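GlcNAc Inducible Gene 2, GIG2 (Candida albicans, PDB 6AKZ) is an iron-binding protein of the DUF1479 family with a cupin-type fold, and probably acts as an oxygenase. Local coordinates at residues P13-R18 against P313-G318; T380-L385 against N455-S460. All coordinates share one frame; numbering follows the deposited sequence.

Contact 1 of 2, residues P13-R18 against P313-G318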
# COMPACT_ATOMS: atom_id res chain seq x y z
N PRO A 13 0.53 -13.11 -22.53
CA PRO A 13 -0.14 -14.38 -22.57
C PRO A 13 -1.63 -14.27 -22.31
O PRO A 13 -2.14 -13.28 -21.76
CB PRO A 13 0.57 -15.22 -21.49
CG PRO A 13 1.19 -14.25 -20.59
CD PRO A 13 1.50 -13.03 -21.43
N ASP A 14 -2.35 -15.29 -22.77
CA ASP A 14 -3.74 -15.44 -22.45
C ASP A 14 -3.81 -16.00 -21.02
O ASP A 14 -2.94 -16.79 -20.61
CB ASP A 14 -4.43 -16.40 -23.44
CG ASP A 14 -4.86 -15.73 -24.75
OD1 ASP A 14 -4.82 -14.49 -24.91
OD2 ASP A 14 -5.33 -16.48 -25.64
N LEU A 15 -4.80 -15.54 -20.25
CA LEU A 15 -5.21 -16.24 -19.03
C LEU A 15 -6.29 -17.24 -19.46
O LEU A 15 -6.62 -17.30 -20.63
CB LEU A 15 -5.78 -15.24 -17.99
CG LEU A 15 -4.81 -14.15 -17.46
CD1 LEU A 15 -5.60 -13.19 -16.58
CD2 LEU A 15 -3.69 -14.78 -16.67
N ASP A 16 -6.89 -17.97 -18.52
CA ASP A 16 -8.15 -18.71 -18.84
C ASP A 16 -9.22 -17.83 -19.55
O ASP A 16 -9.28 -16.61 -19.27
CB ASP A 16 -8.72 -19.32 -17.57
CG ASP A 16 -9.95 -20.16 -17.84
OD1 ASP A 16 -11.07 -19.59 -17.92
OD2 ASP A 16 -9.76 -21.38 -18.00
N PHE A 17 -10.07 -18.40 -20.45
CA PHE A 17 -11.03 -17.54 -21.26
C PHE A 17 -12.20 -16.95 -20.44
O PHE A 17 -12.91 -16.02 -20.89
CB PHE A 17 -11.56 -18.25 -22.53
CG PHE A 17 -12.73 -19.21 -22.26
CD1 PHE A 17 -12.50 -20.49 -21.79
CD2 PHE A 17 -14.03 -18.76 -22.37
CE1 PHE A 17 -13.57 -21.34 -21.51
CE2 PHE A 17 -15.11 -19.60 -22.06
CZ PHE A 17 -14.87 -20.89 -21.66
N ARG A 18 -12.39 -17.46 -19.22
CA ARG A 18 -13.28 -16.75 -18.25
C ARG A 18 -12.99 -15.27 -18.12
O ARG A 18 -13.93 -14.47 -17.93
CB ARG A 18 -13.32 -17.42 -16.86
CG ARG A 18 -12.14 -17.24 -15.94
CD ARG A 18 -12.22 -18.31 -14.86
NE ARG A 18 -11.06 -18.30 -14.01
CZ ARG A 18 -10.84 -17.40 -13.05
NH1 ARG A 18 -11.73 -16.43 -12.81
NH2 ARG A 18 -9.73 -17.45 -12.33
N PRO A 313 -2.43 -8.13 -18.90
CA PRO A 313 -0.98 -8.14 -18.89
C PRO A 313 -0.34 -7.83 -17.53
O PRO A 313 -0.88 -6.99 -16.77
CB PRO A 313 -0.61 -7.09 -19.91
CG PRO A 313 -1.85 -6.71 -20.65
CD PRO A 313 -3.01 -7.11 -19.80
N GLY A 314 0.72 -8.55 -17.21
CA GLY A 314 1.44 -8.39 -15.94
C GLY A 314 0.81 -9.10 -14.74
O GLY A 314 1.32 -8.98 -13.63
N THR A 315 -0.25 -9.87 -14.97
CA THR A 315 -0.98 -10.52 -13.87
C THR A 315 -0.65 -11.97 -13.77
O THR A 315 -0.43 -12.63 -14.80
CB THR A 315 -2.52 -10.41 -13.99
OG1 THR A 315 -2.98 -11.13 -15.13
CG2 THR A 315 -3.07 -8.94 -14.02
N VAL A 316 -0.64 -12.47 -12.54
CA VAL A 316 -0.59 -13.91 -12.24
C VAL A 316 -1.66 -14.13 -11.20
O VAL A 316 -1.43 -13.84 -10.02
CB VAL A 316 0.79 -14.32 -11.72
CG1 VAL A 316 0.84 -15.80 -11.37
CG2 VAL A 316 1.84 -14.00 -12.78
N PRO A 317 -2.89 -14.56 -11.64
CA PRO A 317 -3.93 -14.71 -10.67
C PRO A 317 -3.51 -15.57 -9.49
O PRO A 317 -2.85 -16.57 -9.71
CB PRO A 317 -5.05 -15.37 -11.46
CG PRO A 317 -4.86 -14.84 -12.82
CD PRO A 317 -3.38 -14.83 -12.99
N GLY A 318 -3.81 -15.10 -8.26
CA GLY A 318 -3.44 -15.77 -7.04
C GLY A 318 -2.20 -15.22 -6.37
O GLY A 318 -1.78 -15.72 -5.35
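Leu15 packs the N-terminal arm of the chain against the loop that leads from helix 278-287 to strand 322-323 of this cupin-type protein. Both segments run without regular secondary structure, and their backbones stay well apart, with Leu15 CA and Val316 CA 8.5 Å from each other. The gap is bridged by one leucine, whose forked end faces both the hydroxyl of Thr315 and the ring of Pro317. Its CG stands anti to the carbonyl carbon (chi1 -63°), which points CG, and with it the fork, at the loop. CD1 has its closest partner in Thr315 OG1, at 3.6 Å, the two side chains meeting at about a right angle. The other branch, CD2, rests on the ring of Pro317, 3.7 Å from its CD and 4.0 Å from its CG, but is also 4.0 Å from Thr315 OG1. The contact with Thr315 is van der Waals in kind: the leucine methyls pack on a hydroxyl that is already hydrogen-bonded to the carbonyl oxygen of Phe312, three residues earlier in the chain.

Polar interactions flank this small patch of packing. The backbone of Leu15 is hydrogen-bonded to that of Pro310, and Asp14 forms a salt bridge with Lys311. Further along the arm, Asp16 OD1 accepts from Arg18 N at 2.8 Å, a capping bond that is fairly straight (161°) and uses the anti side of the carboxylate, with the donor 30° out of its plane. The arm is held to the residues just before 313-318 and, through Leu15, packs on that loop ahead of helix 18-26, while the guanidinium of Arg18 reaches Glu202 at the end of helix 199-202 and the loop residue Tyr237, which the Pro317 side chain also touches.

Contact 2 of 2, residues T380-L385 against N455-S460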
# COMPACT_ATOMS: atom_id res chain seq x y z
N THR A 380 -12.32 -5.58 6.46
CA THR A 380 -11.37 -6.59 5.88
C THR A 380 -10.06 -6.64 6.69
O THR A 380 -9.18 -7.36 6.28
CB THR A 380 -11.10 -6.38 4.38
OG1 THR A 380 -10.45 -5.10 4.14
CG2 THR A 380 -12.40 -6.41 3.53
N ASN A 381 -9.93 -5.80 7.74
CA ASN A 381 -8.79 -5.76 8.62
C ASN A 381 -9.05 -6.40 9.99
O ASN A 381 -8.18 -6.41 10.85
CB ASN A 381 -8.24 -4.35 8.76
CG ASN A 381 -7.31 -4.01 7.62
OD1 ASN A 381 -6.69 -4.94 7.05
ND2 ASN A 381 -7.28 -2.75 7.16
N ILE A 382 -10.24 -6.91 10.22
CA ILE A 382 -10.49 -7.57 11.52
C ILE A 382 -9.62 -8.83 11.64
O ILE A 382 -9.07 -9.13 12.73
CB ILE A 382 -11.98 -7.85 11.71
CG1 ILE A 382 -12.79 -6.55 11.70
CG2 ILE A 382 -12.17 -8.63 12.99
CD1 ILE A 382 -12.47 -5.56 12.79
N GLN A 383 -9.41 -9.54 10.54
CA GLN A 383 -8.51 -10.73 10.65
C GLN A 383 -7.08 -10.34 10.97
O GLN A 383 -6.40 -11.00 11.71
CB GLN A 383 -8.54 -11.53 9.35
CG GLN A 383 -9.86 -12.23 9.15
CD GLN A 383 -10.10 -13.43 10.07
OE1 GLN A 383 -9.29 -13.77 10.97
NE2 GLN A 383 -11.24 -14.08 9.84
N THR A 384 -6.66 -9.21 10.45
CA THR A 384 -5.37 -8.66 10.74
C THR A 384 -5.25 -8.29 12.22
O THR A 384 -4.26 -8.65 12.83
CB THR A 384 -5.03 -7.42 9.85
OG1 THR A 384 -4.88 -7.91 8.52
CG2 THR A 384 -3.78 -6.71 10.29
N LEU A 385 -6.28 -7.68 12.77
CA LEU A 385 -6.28 -7.24 14.15
C LEU A 385 -6.04 -8.56 15.02
O LEU A 385 -5.28 -8.55 15.94
CB LEU A 385 -7.64 -6.67 14.48
CG LEU A 385 -7.89 -6.21 15.90
CD1 LEU A 385 -6.99 -5.11 16.31
CD2 LEU A 385 -9.37 -5.84 15.99
N ASN A 455 -14.50 -5.43 18.67
CA ASN A 455 -14.66 -5.86 20.03
C ASN A 455 -15.30 -7.23 20.17
O ASN A 455 -14.81 -8.04 20.99
CB ASN A 455 -15.43 -4.81 20.78
CG ASN A 455 -14.63 -3.55 21.05
OD1 ASN A 455 -13.41 -3.44 20.80
ND2 ASN A 455 -15.30 -2.60 21.58
N GLN A 456 -16.32 -7.52 19.39
CA GLN A 456 -16.91 -8.83 19.34
C GLN A 456 -15.93 -9.94 18.89
O GLN A 456 -15.91 -11.03 19.46
CB GLN A 456 -18.11 -8.87 18.42
CG GLN A 456 -19.32 -8.00 18.78
CD GLN A 456 -20.26 -7.86 17.60
OE1 GLN A 456 -20.60 -8.83 16.96
NE2 GLN A 456 -20.64 -6.63 17.23
N ALA A 457 -15.17 -9.67 17.83
CA ALA A 457 -14.11 -10.53 17.43
C ALA A 457 -13.03 -10.69 18.48
O ALA A 457 -12.60 -11.81 18.71
CB ALA A 457 -13.54 -10.11 16.10
N LEU A 458 -12.64 -9.63 19.19
CA LEU A 458 -11.66 -9.84 20.23
C LEU A 458 -12.24 -10.73 21.33
O LEU A 458 -11.49 -11.57 21.87
CB LEU A 458 -11.20 -8.55 20.79
CG LEU A 458 -10.49 -7.58 19.83
CD1 LEU A 458 -10.24 -6.26 20.56
CD2 LEU A 458 -9.16 -8.18 19.40
N LYS A 459 -13.53 -10.59 21.63
CA LYS A 459 -14.17 -11.45 22.68
C LYS A 459 -14.27 -12.90 22.28
O LYS A 459 -13.95 -13.78 23.10
CB LYS A 459 -15.57 -10.99 23.04
CG LYS A 459 -15.63 -10.01 24.18
CD LYS A 459 -17.03 -9.40 24.28
CE LYS A 459 -17.01 -7.93 24.73
NZ LYS A 459 -16.65 -7.88 26.16
N SER A 460 -14.69 -13.18 21.07
CA SER A 460 -14.87 -14.56 20.60
C SER A 460 -13.61 -15.17 20.02
O SER A 460 -13.52 -16.39 19.94
CB SER A 460 -15.89 -14.59 19.48
OG SER A 460 -17.08 -13.96 19.92
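Ile382, in the first turn of helix 382-394, directs its CB toward helix 445-460, and from there its branches divide the work. The shorter one, CG2, lies anti to the backbone N and comes 3.7 Å from the CB of Ala457, methyl against methyl. The longer one leaves CB through CG1 and bends again at CD1; across this pair of segments it is CG2 that makes the close approach, although the isoleucine side chain as a whole also touches Ile450 and Ala454 of the same helix. The small alanine lets the backbones draw near, with Ile382 CA and Ala457 CA 7.5 Å apart.

One turn further along helix 382-394 a second apolar pair forms. Leu385 holds its CG anti to the backbone N (chi1 177°), and its CD2 meets CD2 of Leu458 at 4.1 Å, the two side chains crossing at about a right angle. Here the backbones are wider apart, 8.5 Å between the CA atoms of Leu385 and Leu458, and two leucines span this wider gap, where an isoleucine and an alanine suffice for the narrower one. The contact between these segments is therefore entirely apolar and largely buried.

Near the C-terminal end of helix 445-460, Gln456 O accepts from both Ser460 N and Ser460 OG, which approach from opposite faces of its carbonyl plane. The packing continues on both helices: Leu385 also touches Ala454, and Leu458 reaches on to Leu386 and Arg389, so that the start of helix 382-394 lies against the last turns of helix 445-460.

In the fold
Contacts 1 and 2 are separate pieces of packing in the same chain, with centres 33 Å apart and nearest atoms about 16 Å apart. In sequence, both halves of contact 1 precede those of contact 2; the closest ends are 295 residues apart in contact 1, which joins the N-terminal arm to a loop, and 70 in contact 2, which brings together two helices. The iron(III) ion is bound by His192, Asp194 and His355. Contact 1 lies closer to the metal site: the side chain of Thr315 is about 11 Å from that of His192, and its loop leads into strand 322-323, which pairs with strand 192-193. Contact 2 lies away from the metal site.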